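Local atomic coordinates of carbohydrate binding module family 33 and 10 domain protein (Teredinibacter turnerae, PDB entry 6RW7), a protein that acts as a copper-dependent lytic polysaccharide monooxygenase of family AA10 that probably cleaves cellulose oxidatively, this chain being its catalytic domain. Residues N47-V52 / I102-H107; G57-K62 / T111-F116; C68-E73 / L131-F136; A183-N188 / E193-C198. All blocks are in the same frame, centred on the assembly; numbering follows the deposited sequence.

Contact 1. Residues N47-V52 / I102-H107; sequences NFMSVV and ISYGPH. With CU1 (copper (I) ion), chain D.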
loop_
_atom_site.group_PDB
_atom_site.type_symbol
_atom_site.label_atom_id
_atom_site.label_comp_id
_atom_site.label_asym_id
_atom_site.label_seq_id
_atom_site.Cartn_x
_atom_site.Cartn_y
_atom_site.Cartn_z
ATOM N N ASN A 47 -14.431 -0.241 2.689
ATOM C CA ASN A 47 -13.437 0.032 3.762
ATOM C C ASN A 47 -12.015 0.048 3.197
ATOM O O ASN A 47 -11.076 -0.343 3.891
ATOM C CB ASN A 47 -13.582 -0.975 4.913
ATOM C CG ASN A 47 -14.205 -0.352 6.135
ATOM O OD1 ASN A 47 -15.050 -0.977 6.795
ATOM N ND2 ASN A 47 -13.806 0.856 6.436
ATOM N N PHE A 48 -11.859 0.581 1.990
ATOM C CA PHE A 48 -10.553 0.600 1.303
ATOM C C PHE A 48 -9.566 1.480 2.070
ATOM O O PHE A 48 -8.346 1.360 1.892
ATOM C CB PHE A 48 -10.699 1.110 -0.123
ATOM C CG PHE A 48 -11.297 2.474 -0.305
ATOM C CD1 PHE A 48 -10.500 3.601 -0.324
ATOM C CD2 PHE A 48 -12.654 2.635 -0.510
ATOM C CE1 PHE A 48 -11.043 4.857 -0.563
ATOM C CE2 PHE A 48 -13.193 3.887 -0.749
ATOM C CZ PHE A 48 -12.393 4.995 -0.761
ATOM N N MET A 49 -10.053 2.367 2.934
ATOM C CA MET A 49 -9.197 3.290 3.726
ATOM C C MET A 49 -8.820 2.681 5.082
ATOM O O MET A 49 -8.224 3.388 5.909
ATOM C CB MET A 49 -9.895 4.633 3.932
ATOM C CG MET A 49 -11.088 4.622 4.840
ATOM S SD MET A 49 -12.571 3.748 4.252
ATOM C CE MET A 49 -13.047 4.784 2.866
ATOM N N SER A 50 -9.178 1.425 5.324
ATOM C CA SER A 50 -9.158 0.860 6.695
ATOM C C SER A 50 -8.329 -0.413 6.773
ATOM O O SER A 50 -8.731 -1.308 7.519
ATOM C CB SER A 50 -10.561 0.626 7.165
ATOM O OG SER A 50 -11.340 1.799 6.990
ATOM N N VAL A 51 -7.216 -0.495 6.044
ATOM C CA VAL A 51 -6.285 -1.637 6.246
ATOM C C VAL A 51 -5.368 -1.211 7.391
ATOM O O VAL A 51 -4.475 -0.378 7.159
ATOM C CB VAL A 51 -5.505 -2.029 4.982
ATOM C CG1 VAL A 51 -4.754 -3.310 5.265
ATOM C CG2 VAL A 51 -6.412 -2.210 3.772
ATOM N N VAL A 52 -5.636 -1.699 8.605
ATOM C CA VAL A 52 -5.172 -1.028 9.848
ATOM C C VAL A 52 -4.724 -2.023 10.913
ATOM O O VAL A 52 -5.300 -3.129 11.022
ATOM C CB VAL A 52 -6.256 -0.070 10.396
ATOM C CG1 VAL A 52 -7.505 -0.804 10.850
ATOM C CG2 VAL A 52 -5.725 0.845 11.489
ATOM N N ILE A 102 -5.062 10.746 2.955
ATOM C CA ILE A 102 -5.504 10.542 4.362
ATOM C C ILE A 102 -6.787 11.351 4.612
ATOM O O ILE A 102 -7.137 11.551 5.766
ATOM C CB ILE A 102 -4.346 10.835 5.353
ATOM C CG1 ILE A 102 -3.989 12.323 5.469
ATOM C CG2 ILE A 102 -3.112 10.006 5.007
ATOM C CD1 ILE A 102 -3.072 12.605 6.645
ATOM N N SER A 103 -7.539 11.653 3.555
ATOM C CA SER A 103 -8.758 12.497 3.639
ATOM C C SER A 103 -9.796 11.871 4.587
ATOM O O SER A 103 -10.473 12.625 5.308
ATOM C CB SER A 103 -9.344 12.748 2.285
ATOM O OG SER A 103 -9.776 11.540 1.704
ATOM N N TYR A 104 -9.927 10.549 4.617
ATOM C CA TYR A 104 -10.966 9.878 5.447
ATOM C C TYR A 104 -10.561 9.835 6.920
ATOM O O TYR A 104 -11.384 9.430 7.740
ATOM C CB TYR A 104 -11.249 8.467 4.939
ATOM C CG TYR A 104 -11.864 8.477 3.573
ATOM C CD1 TYR A 104 -13.167 8.913 3.367
ATOM C CD2 TYR A 104 -11.125 8.100 2.466
ATOM C CE1 TYR A 104 -13.720 8.951 2.098
ATOM C CE2 TYR A 104 -11.660 8.123 1.190
ATOM C CZ TYR A 104 -12.965 8.555 1.007
ATOM O OH TYR A 104 -13.468 8.567 -0.260
ATOM N N GLY A 105 -9.335 10.205 7.255
ATOM C CA GLY A 105 -8.876 10.266 8.650
ATOM C C GLY A 105 -7.540 10.982 8.704
ATOM O O GLY A 105 -6.487 10.338 8.694
ATOM N N PRO A 106 -7.535 12.332 8.628
ATOM C CA PRO A 106 -6.309 13.075 8.355
ATOM C C PRO A 106 -5.478 13.324 9.618
ATOM O O PRO A 106 -5.343 14.452 10.102
ATOM C CB PRO A 106 -6.844 14.343 7.688
ATOM C CG PRO A 106 -8.156 14.578 8.406
ATOM C CD PRO A 106 -8.731 13.186 8.585
ATOM N N HIS A 107 -4.871 12.247 10.099
ATOM C CA HIS A 107 -4.075 12.222 11.348
ATOM C C HIS A 107 -2.667 12.802 11.083
ATOM O O HIS A 107 -1.668 12.124 11.376
ATOM C CB HIS A 107 -3.955 10.791 11.892
ATOM C CG HIS A 107 -5.192 9.962 11.848
ATOM N ND1 HIS A 107 -6.316 10.275 12.588
ATOM C CD2 HIS A 107 -5.469 8.812 11.194
ATOM C CE1 HIS A 107 -7.245 9.361 12.373
ATOM N NE2 HIS A 107 -6.749 8.444 11.520
HETATM CU CU CU1 D . -7.840 7.091 10.601
HETATM O O HOH W 1 -9.994 8.392 11.019
#
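Y104 carries the contact for 102-107 and meets F48 and M49 of 47-52. The second segment begins with a type I beta turn, I102 to G105. S103 lies inside this turn, and its OG sits above one face of the Y104 ring, near the rim, while hydrogen-bonding to D101. M49 takes the opposite face. Bends at chi2 and chi3 (-68° and -67°) fold the M49 chain so that its methyl lies over the ring centre. M49 CE is 3.8 Å from the Y104 centroid, a CH-pi contact. M49 SD is higher above the same face. The methyl also rests on the F48 ring, toward its rim, so it is wedged between two aromatic rings. F48 CE1 touches Y104 CE2 at 3.8 Å, with the ring planes nearly perpendicular (88°). At the end of the segment, H107 NE2 binds the copper (I) ion at 2.0 Å. H1 also binds this ion, giving the histidine brace of LPMOs. The 47-52 loop leads from helix 29-37 into strand 52-54, with F48 and V51 packed on helix 10-17. The 102-107 loop joins strands 96-101 and 111-118, and I102 rests on W185 of strand 178-187.

Contact 2. Residues G57-K62 / T111-F116; sequences GRKVVK and TEELVF
K59 and E113 meet across the contact through a salt bridge. Each side chain reaches out toward the other's segment. K59 NZ donates to E113 OE1 at 2.8 Å, on the syn side and 34° out of the carboxylate plane. E113 CG sits between its backbone N and carbonyl carbon (chi1 60°), and the chain then runs straight out to the lysine. K59 bends at chi3 (-71°) to bring its amine over. Both groups have further partners: K59 NZ makes a salt bridge to D143, and E113 OE2 makes one to R194.

The apolar contact is small. K59 CE packs against V115 CG2 at 4.0 Å.

Hydrogen bonds within 57-62 shape the loop that presents K59. G57 O accepts from both V60 N and V61 N, one above and one below its carbonyl plane. K62 NZ donates to R58 O at 2.8 Å. K62 CD also lies over the centre of the R58 guanidinium, whose ring partner is W133 in a cation-pi contact.

In the strand, a classic beta bulge sets the two residues E112 and E113 against the single residue G186.

The charges alternate from D143 to K59 to E113 to R194. K59 thus has two acidic partners and E113 two basic ones, which would probably keep both ionised and tie this surface loop to the sheet.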
loop_
_atom_site.group_PDB
_atom_site.type_symbol
_atom_site.label_atom_id
_atom_site.label_comp_id
_atom_site.label_asym_id
_atom_site.label_seq_id
_atom_site.Cartn_x
_atom_site.Cartn_y
_atom_site.Cartn_z
ATOM N N GLY A 57 4.571 -2.210 12.760
ATOM C CA GLY A 57 4.635 -2.642 11.359
ATOM C C GLY A 57 5.762 -3.619 11.092
ATOM O O GLY A 57 6.370 -4.165 12.041
ATOM N N ARG A 58 6.034 -3.833 9.815
ATOM C CA ARG A 58 6.913 -4.915 9.322
ATOM C C ARG A 58 8.363 -4.774 9.817
ATOM O O ARG A 58 9.012 -5.804 9.878
ATOM C CB ARG A 58 6.847 -4.969 7.795
ATOM C CG ARG A 58 7.755 -6.026 7.179
ATOM C CD ARG A 58 7.360 -7.434 7.529
ATOM N NE ARG A 58 8.379 -8.340 7.019
ATOM C CZ ARG A 58 8.445 -9.644 7.266
ATOM N NH1 ARG A 58 7.544 -10.235 8.038
ATOM N NH2 ARG A 58 9.455 -10.354 6.775
ATOM N N LYS A 59 8.845 -3.599 10.182
ATOM C CA LYS A 59 10.225 -3.488 10.738
ATOM C C LYS A 59 10.322 -4.308 12.017
ATOM O O LYS A 59 11.445 -4.784 12.302
ATOM C CB LYS A 59 10.608 -2.042 10.998
ATOM C CG LYS A 59 10.844 -1.275 9.700
ATOM C CD LYS A 59 11.381 0.101 9.942
ATOM C CE LYS A 59 10.352 1.032 10.539
ATOM N NZ LYS A 59 10.948 2.353 10.855
ATOM N N VAL A 60 9.214 -4.450 12.734
ATOM C CA VAL A 60 9.177 -5.103 14.071
ATOM C C VAL A 60 8.399 -6.415 14.006
ATOM O O VAL A 60 8.856 -7.396 14.614
ATOM C CB VAL A 60 8.599 -4.123 15.105
ATOM C CG1 VAL A 60 8.369 -4.807 16.458
ATOM C CG2 VAL A 60 9.517 -2.923 15.232
ATOM N N VAL A 61 7.215 -6.408 13.416
ATOM C CA VAL A 61 6.237 -7.523 13.468
ATOM C C VAL A 61 6.535 -8.431 12.279
ATOM O O VAL A 61 6.221 -8.002 11.150
ATOM C CB VAL A 61 4.803 -6.970 13.395
ATOM C CG1 VAL A 61 3.782 -8.097 13.356
ATOM C CG2 VAL A 61 4.536 -5.965 14.509
ATOM N N LYS A 62 7.124 -9.608 12.489
ATOM C CA LYS A 62 7.618 -10.464 11.379
ATOM C C LYS A 62 6.692 -11.646 11.101
ATOM O O LYS A 62 6.924 -12.341 10.102
ATOM C CB LYS A 62 9.019 -10.986 11.694
ATOM C CG LYS A 62 10.047 -9.900 11.895
ATOM C CD LYS A 62 10.195 -9.012 10.682
ATOM C CE LYS A 62 11.341 -8.058 10.845
ATOM N NZ LYS A 62 11.408 -7.151 9.694
ATOM N N THR A 111 1.360 11.809 12.917
ATOM C CA THR A 111 2.074 11.006 11.901
ATOM C C THR A 111 3.547 10.903 12.302
ATOM O O THR A 111 4.144 11.950 12.645
ATOM C CB THR A 111 1.974 11.632 10.507
ATOM O OG1 THR A 111 0.643 11.391 10.044
ATOM C CG2 THR A 111 2.965 11.028 9.538
ATOM N N GLU A 112 4.131 9.715 12.247
ATOM C CA GLU A 112 5.558 9.526 12.604
ATOM C C GLU A 112 6.371 8.981 11.427
ATOM O O GLU A 112 7.511 9.468 11.234
ATOM C CB GLU A 112 5.709 8.591 13.794
ATOM C CG GLU A 112 7.161 8.458 14.181
ATOM C CD GLU A 112 7.393 7.927 15.577
ATOM O OE1 GLU A 112 6.632 7.041 16.005
ATOM O OE2 GLU A 112 8.356 8.413 16.232
ATOM N N GLU A 113 5.890 7.985 10.685
ATOM C CA GLU A 113 6.792 7.444 9.650
ATOM C C GLU A 113 6.023 6.877 8.466
ATOM O O GLU A 113 4.856 6.494 8.573
ATOM C CB GLU A 113 7.752 6.412 10.234
ATOM C CG GLU A 113 7.031 5.239 10.856
ATOM C CD GLU A 113 7.895 4.111 11.388
ATOM O OE1 GLU A 113 9.086 4.343 11.651
ATOM O OE2 GLU A 113 7.389 2.983 11.483
ATOM N N LEU A 114 6.725 6.866 7.352
ATOM C CA LEU A 114 6.244 6.299 6.078
ATOM C C LEU A 114 7.312 5.292 5.661
ATOM O O LEU A 114 8.485 5.681 5.532
ATOM C CB LEU A 114 6.116 7.409 5.028
ATOM C CG LEU A 114 5.038 8.486 5.190
ATOM C CD1 LEU A 114 3.656 7.902 5.205
ATOM C CD2 LEU A 114 5.289 9.433 6.354
ATOM N N VAL A 115 6.935 4.033 5.511
ATOM C CA VAL A 115 7.882 2.916 5.268
ATOM C C VAL A 115 7.464 2.215 3.986
ATOM O O VAL A 115 6.272 2.018 3.791
ATOM C CB VAL A 115 7.888 1.955 6.475
ATOM C CG1 VAL A 115 8.987 0.929 6.374
ATOM C CG2 VAL A 115 8.013 2.711 7.791
ATOM N N PHE A 116 8.430 1.824 3.156
ATOM C CA PHE A 116 8.145 1.185 1.857
ATOM C C PHE A 116 9.099 0.023 1.638
ATOM O O PHE A 116 10.323 0.206 1.766
ATOM C CB PHE A 116 8.346 2.159 0.704
ATOM C CG PHE A 116 7.493 3.398 0.721
ATOM C CD1 PHE A 116 7.800 4.469 1.547
ATOM C CD2 PHE A 116 6.368 3.478 -0.077
ATOM C CE1 PHE A 116 7.023 5.618 1.515
ATOM C CE2 PHE A 116 5.585 4.612 -0.080
ATOM C CZ PHE A 116 5.907 5.675 0.717
#

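Contact 3. Residues C68-E73 / L131-F136; sequences CGFDGE and LTWADF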
loop_
_atom_site.group_PDB
_atom_site.type_symbol
_atom_site.label_atom_id
_atom_site.label_comp_id
_atom_site.label_asym_id
_atom_site.label_seq_id
_atom_site.Cartn_x
_atom_site.Cartn_y
_atom_site.Cartn_z
ATOM N N CYS A 68 -0.352 -7.658 2.229
ATOM C CA CYS A 68 -1.049 -6.369 1.975
ATOM C C CYS A 68 -2.045 -6.066 3.101
ATOM O O CYS A 68 -2.163 -4.890 3.455
ATOM C CB CYS A 68 -1.713 -6.361 0.613
ATOM S SG CYS A 68 -0.479 -6.551 -0.699
ATOM N N GLY A 69 -2.739 -7.083 3.619
ATOM C CA GLY A 69 -3.730 -6.898 4.695
ATOM C C GLY A 69 -3.070 -6.827 6.057
ATOM O O GLY A 69 -3.729 -6.430 7.028
ATOM N N PHE A 70 -1.823 -7.303 6.147
ATOM C CA PHE A 70 -0.986 -7.372 7.375
ATOM C C PHE A 70 -1.757 -7.985 8.562
ATOM O O PHE A 70 -1.516 -7.568 9.713
ATOM C CB PHE A 70 -0.407 -5.996 7.702
ATOM C CG PHE A 70 0.964 -6.118 8.303
ATOM C CD1 PHE A 70 2.066 -6.413 7.513
ATOM C CD2 PHE A 70 1.142 -6.018 9.671
ATOM C CE1 PHE A 70 3.319 -6.570 8.073
ATOM C CE2 PHE A 70 2.401 -6.178 10.225
ATOM C CZ PHE A 70 3.489 -6.439 9.427
ATOM N N ASP A 71 -2.612 -8.964 8.302
ATOM C CA ASP A 71 -3.407 -9.666 9.348
ATOM C C ASP A 71 -4.148 -8.631 10.201
ATOM O O ASP A 71 -4.324 -8.867 11.442
ATOM C CB ASP A 71 -2.521 -10.538 10.237
ATOM C CG ASP A 71 -1.833 -11.688 9.514
ATOM O OD1 ASP A 71 -1.912 -11.746 8.274
ATOM O OD2 ASP A 71 -1.223 -12.551 10.229
ATOM N N GLY A 72 -4.611 -7.559 9.551
ATOM C CA GLY A 72 -5.132 -6.354 10.219
ATOM C C GLY A 72 -6.542 -6.527 10.789
ATOM O O GLY A 72 -7.136 -7.637 10.757
ATOM N N GLU A 73 -7.087 -5.425 11.282
ATOM C CA GLU A 73 -8.212 -5.459 12.237
ATOM C C GLU A 73 -9.565 -5.430 11.539
ATOM O O GLU A 73 -10.520 -5.948 12.127
ATOM C CB GLU A 73 -8.109 -4.267 13.180
ATOM C CG GLU A 73 -6.854 -4.317 14.019
ATOM C CD GLU A 73 -6.745 -3.295 15.131
ATOM O OE1 GLU A 73 -7.771 -2.660 15.439
ATOM O OE2 GLU A 73 -5.650 -3.126 15.687
ATOM N N LEU A 131 0.813 -13.123 -2.028
ATOM C CA LEU A 131 2.183 -12.676 -1.716
ATOM C C LEU A 131 2.617 -13.301 -0.383
ATOM O O LEU A 131 1.784 -13.553 0.497
ATOM C CB LEU A 131 2.195 -11.151 -1.638
ATOM C CG LEU A 131 1.896 -10.438 -2.949
ATOM C CD1 LEU A 131 1.634 -8.949 -2.684
ATOM C CD2 LEU A 131 3.038 -10.640 -3.941
ATOM N N THR A 132 3.909 -13.572 -0.268
ATOM C CA THR A 132 4.566 -14.050 0.961
ATOM C C THR A 132 5.711 -13.108 1.272
ATOM O O THR A 132 6.169 -12.381 0.355
ATOM C CB THR A 132 5.101 -15.486 0.821
ATOM O OG1 THR A 132 6.266 -15.454 -0.008
ATOM C CG2 THR A 132 4.071 -16.430 0.251
ATOM N N TRP A 133 6.205 -13.154 2.502
ATOM C CA TRP A 133 7.355 -12.316 2.903
ATOM C C TRP A 133 8.598 -12.714 2.101
ATOM O O TRP A 133 9.453 -11.841 1.873
ATOM C CB TRP A 133 7.583 -12.324 4.416
ATOM C CG TRP A 133 6.448 -11.621 5.087
ATOM C CD1 TRP A 133 5.536 -12.169 5.934
ATOM C CD2 TRP A 133 6.057 -10.253 4.894
ATOM N NE1 TRP A 133 4.610 -11.237 6.288
ATOM C CE2 TRP A 133 4.894 -10.056 5.666
ATOM C CE3 TRP A 133 6.563 -9.179 4.162
ATOM C CZ2 TRP A 133 4.231 -8.837 5.733
ATOM C CZ3 TRP A 133 5.916 -7.963 4.234
ATOM C CH2 TRP A 133 4.747 -7.804 4.989
ATOM N N ALA A 134 8.699 -13.964 1.659
ATOM C CA ALA A 134 9.852 -14.414 0.847
ATOM C C ALA A 134 9.891 -13.650 -0.487
ATOM O O ALA A 134 10.952 -13.573 -1.081
ATOM C CB ALA A 134 9.758 -15.902 0.620
ATOM N N ASP A 135 8.777 -13.071 -0.942
ATOM C CA ASP A 135 8.735 -12.282 -2.197
ATOM C C ASP A 135 9.397 -10.915 -2.003
ATOM O O ASP A 135 9.727 -10.290 -3.023
ATOM C CB ASP A 135 7.298 -12.054 -2.652
ATOM C CG ASP A 135 6.561 -13.319 -3.048
ATOM O OD1 ASP A 135 7.235 -14.225 -3.613
ATOM O OD2 ASP A 135 5.308 -13.382 -2.835
ATOM N N PHE A 136 9.531 -10.434 -0.770
ATOM C CA PHE A 136 9.901 -9.036 -0.476
ATOM C C PHE A 136 11.306 -8.939 0.086
ATOM O O PHE A 136 11.797 -9.872 0.755
ATOM C CB PHE A 136 8.931 -8.398 0.522
ATOM C CG PHE A 136 7.633 -8.035 -0.143
ATOM C CD1 PHE A 136 6.591 -8.944 -0.265
ATOM C CD2 PHE A 136 7.456 -6.766 -0.657
ATOM C CE1 PHE A 136 5.421 -8.611 -0.931
ATOM C CE2 PHE A 136 6.285 -6.440 -1.317
ATOM C CZ PHE A 136 5.265 -7.347 -1.426
#
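D135 OD2 is gripped by two donors, T132 N and R129 NH1, and this braces the turn from which W133 reaches F70. T132 N lies 2.9 Å from D135 OD2 and comes from above the carboxylate plane. R129 adds a salt bridge. The short 3-10 segment 133-135 follows.

W133 CG stands opposite the carbonyl carbon (chi1 -68°), turning the six-membered ring toward F70. F70 and W133 touch at their borders, and neither ring sits above the other. F70 CE1 is 3.4 Å from W133 CZ2, and the planes stand 74° apart. W133 CH2 lies in the plane of the F70 ring, at its edge. W133 NE1 points to another partner, T64 OG1. F70 is also stacked on F196 of strand 193-202, so three aromatic rings come together here.

Beside them, L131 CD1 packs on C68 SG at 3.8 Å. That sulfur belongs to the disulfide with C198.

The 68-73 loop lies between strands 52-54 and 89-90, and the disulfide ties it to strand 193-202. The 131-136 loop lies between strands 111-118 and 142-145. L131 and F136 pack on V180 of strand 178-187, while R10 of helix 10-17 touches both C68 and L131.

Contact 4. Residues A183-N188 / E193-C198; sequences AEWGRN and ERFFSC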
loop_
_atom_site.group_PDB
_atom_site.type_symbol
_atom_site.label_atom_id
_atom_site.label_comp_id
_atom_site.label_asym_id
_atom_site.label_seq_id
_atom_site.Cartn_x
_atom_site.Cartn_y
_atom_site.Cartn_z
ATOM N N ALA A 183 3.613 -0.760 1.571
ATOM C CA ALA A 183 3.874 0.514 2.257
ATOM C C ALA A 183 3.045 0.639 3.527
ATOM O O ALA A 183 1.911 0.148 3.599
ATOM C CB ALA A 183 3.573 1.665 1.333
ATOM N N GLU A 184 3.608 1.376 4.468
ATOM C CA GLU A 184 2.977 1.640 5.764
ATOM C C GLU A 184 2.983 3.133 6.064
ATOM O O GLU A 184 3.988 3.816 5.767
ATOM C CB GLU A 184 3.739 0.941 6.891
ATOM C CG GLU A 184 3.917 -0.543 6.698
ATOM C CD GLU A 184 4.696 -1.226 7.810
ATOM O OE1 GLU A 184 5.329 -0.501 8.634
ATOM O OE2 GLU A 184 4.662 -2.470 7.843
ATOM N N TRP A 185 1.909 3.576 6.707
ATOM C CA TRP A 185 1.817 4.938 7.276
ATOM C C TRP A 185 1.592 4.751 8.771
ATOM O O TRP A 185 0.526 4.248 9.134
ATOM C CB TRP A 185 0.735 5.757 6.574
ATOM C CG TRP A 185 0.297 6.971 7.326
ATOM C CD1 TRP A 185 1.077 7.860 8.006
ATOM C CD2 TRP A 185 -1.061 7.418 7.457
ATOM N NE1 TRP A 185 0.292 8.816 8.581
ATOM C CE2 TRP A 185 -1.019 8.566 8.270
ATOM C CE3 TRP A 185 -2.297 6.954 6.983
ATOM C CZ2 TRP A 185 -2.174 9.252 8.628
ATOM C CZ3 TRP A 185 -3.434 7.646 7.332
ATOM C CH2 TRP A 185 -3.370 8.767 8.161
ATOM N N GLY A 186 2.579 5.105 9.583
ATOM C CA GLY A 186 2.492 4.865 11.031
ATOM C C GLY A 186 2.352 6.150 11.809
ATOM O O GLY A 186 3.153 7.098 11.608
ATOM N N ARG A 187 1.385 6.170 12.715
ATOM C CA ARG A 187 1.266 7.223 13.745
ATOM C C ARG A 187 2.180 6.855 14.914
ATOM O O ARG A 187 2.671 5.717 15.002
ATOM C CB ARG A 187 -0.203 7.359 14.156
ATOM C CG ARG A 187 -1.081 7.844 13.014
ATOM C CD ARG A 187 -2.554 7.778 13.325
ATOM N NE ARG A 187 -2.920 8.658 14.424
ATOM C CZ ARG A 187 -4.053 8.577 15.125
ATOM N NH1 ARG A 187 -4.979 7.684 14.822
ATOM N NH2 ARG A 187 -4.249 9.386 16.134
ATOM N N ASN A 188 2.385 7.813 15.801
ATOM C CA ASN A 188 3.329 7.646 16.913
ATOM C C ASN A 188 2.712 6.751 17.997
ATOM O O ASN A 188 1.584 6.262 17.854
ATOM C CB ASN A 188 3.783 9.013 17.404
ATOM C CG ASN A 188 2.812 9.660 18.359
ATOM O OD1 ASN A 188 1.633 9.315 18.422
ATOM N ND2 ASN A 188 3.344 10.586 19.132
ATOM N N GLU A 193 -1.294 3.520 15.657
ATOM C CA GLU A 193 -2.193 3.143 14.540
ATOM C C GLU A 193 -1.409 3.270 13.232
ATOM O O GLU A 193 -0.662 4.242 13.056
ATOM C CB GLU A 193 -3.427 4.034 14.537
ATOM C CG GLU A 193 -4.478 3.611 13.558
ATOM C CD GLU A 193 -5.779 4.322 13.808
ATOM O OE1 GLU A 193 -5.946 5.438 13.293
ATOM O OE2 GLU A 193 -6.564 3.795 14.634
ATOM N N ARG A 194 -1.555 2.272 12.386
ATOM C CA ARG A 194 -0.723 2.108 11.168
ATOM C C ARG A 194 -1.623 1.620 10.040
ATOM O O ARG A 194 -2.456 0.736 10.277
ATOM C CB ARG A 194 0.393 1.105 11.451
ATOM C CG ARG A 194 1.401 0.917 10.321
ATOM C CD ARG A 194 2.558 0.032 10.795
ATOM N NE ARG A 194 3.290 0.765 11.826
ATOM C CZ ARG A 194 4.358 1.537 11.636
ATOM N NH1 ARG A 194 4.990 1.601 10.468
ATOM N NH2 ARG A 194 4.806 2.270 12.638
ATOM N N PHE A 195 -1.452 2.190 8.848
ATOM C CA PHE A 195 -2.248 1.832 7.657
ATOM C C PHE A 195 -1.324 1.245 6.606
ATOM O O PHE A 195 -0.121 1.593 6.573
ATOM C CB PHE A 195 -3.010 3.049 7.140
ATOM C CG PHE A 195 -4.011 3.526 8.150
ATOM C CD1 PHE A 195 -3.643 4.456 9.102
ATOM C CD2 PHE A 195 -5.298 3.001 8.172
ATOM C CE1 PHE A 195 -4.552 4.846 10.073
ATOM C CE2 PHE A 195 -6.196 3.376 9.155
ATOM C CZ PHE A 195 -5.813 4.289 10.102
ATOM N N PHE A 196 -1.857 0.306 5.844
ATOM C CA PHE A 196 -1.087 -0.516 4.891
ATOM C C PHE A 196 -1.637 -0.347 3.483
ATOM O O PHE A 196 -2.825 -0.289 3.303
ATOM C CB PHE A 196 -1.119 -1.991 5.307
ATOM C CG PHE A 196 -0.636 -2.206 6.710
ATOM C CD1 PHE A 196 -1.511 -2.119 7.781
ATOM C CD2 PHE A 196 0.705 -2.427 6.959
ATOM C CE1 PHE A 196 -1.046 -2.283 9.071
ATOM C CE2 PHE A 196 1.170 -2.595 8.255
ATOM C CZ PHE A 196 0.286 -2.512 9.305
ATOM N N SER A 197 -0.753 -0.334 2.495
ATOM C CA SER A 197 -1.169 -0.130 1.092
ATOM C C SER A 197 -0.174 -0.813 0.161
ATOM O O SER A 197 1.042 -0.595 0.313
ATOM C CB SER A 197 -1.324 1.336 0.826
ATOM O OG SER A 197 -1.999 1.604 -0.398
ATOM N N CYS A 198 -0.669 -1.660 -0.736
ATOM C CA CYS A 198 0.140 -2.323 -1.784
ATOM C C CYS A 198 -0.069 -1.647 -3.137
ATOM O O CYS A 198 -1.208 -1.317 -3.473
ATOM C CB CYS A 198 -0.224 -3.792 -1.914
ATOM S SG CYS A 198 0.564 -4.775 -0.616
HETATM O O HOH W 2 2.484 2.956 14.276
#
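Strands 183-187 and 193-198 run antiparallel, their axes 4.6 Å apart at closest and their directions 165° apart; A183-S197 and W185-F195 are hydrogen-bonded pairs, E184-F196 and G186-R194 non-hydrogen-bonded ones. One face carries E184, R194 and F196. R194 NH1 donates to E184 OE1 at 2.8 Å, on its anti side, a buried salt bridge. The R194 chain bends at chi3 (-66°), laying the guanidinium face over G186, whose CA is 3.8 Å from R194 NH2. E184 OE2 sits in the plane of the F196 ring, at its edge, and accepts from R58 N. On the other face W185 CE3 touches F195 CD1 at 3.5 Å, but the nearly parallel rings (29°) are offset, with little of one over the other. At the turn end of the hairpin R187 NH1 holds E193 OE1 at 2.9 Å, in the guanidinium plane but above the carboxylate plane. R187 packs on the copper ligand H107, and F195 is about 3 Å from the copper (I) ion at nearest atoms. In the sheet this hairpin lies between strand 111-118, paired with 178-187, and strand 52-54, paired with 193-202. Strand 96-101 of the other sheet meets it through W100, which touches A183, F195 and S197.

How the contacts relate
Contacts 1, 2 and 3 interleave along the chain: their first segments come in order, then their second segments in the same order. Contact 4 follows as a local hairpin. It is central in space, lying, between centres, about 7 Å from contact 2, 10 Å from contact 1 and 13 Å from contact 3. Contacts 1 and 3 are the farthest apart, at about 19 Å between centres. Strands 111-118 and 178-187 are neighbours in the sheet that contacts 2 and 4 share. Contact 1 lies at the copper end of the hairpin. Contact 3 joins strand 193-202 farther from the copper, through a disulfide. The long loops of this LPMO domain thus gather on one hairpin that runs up to the copper site.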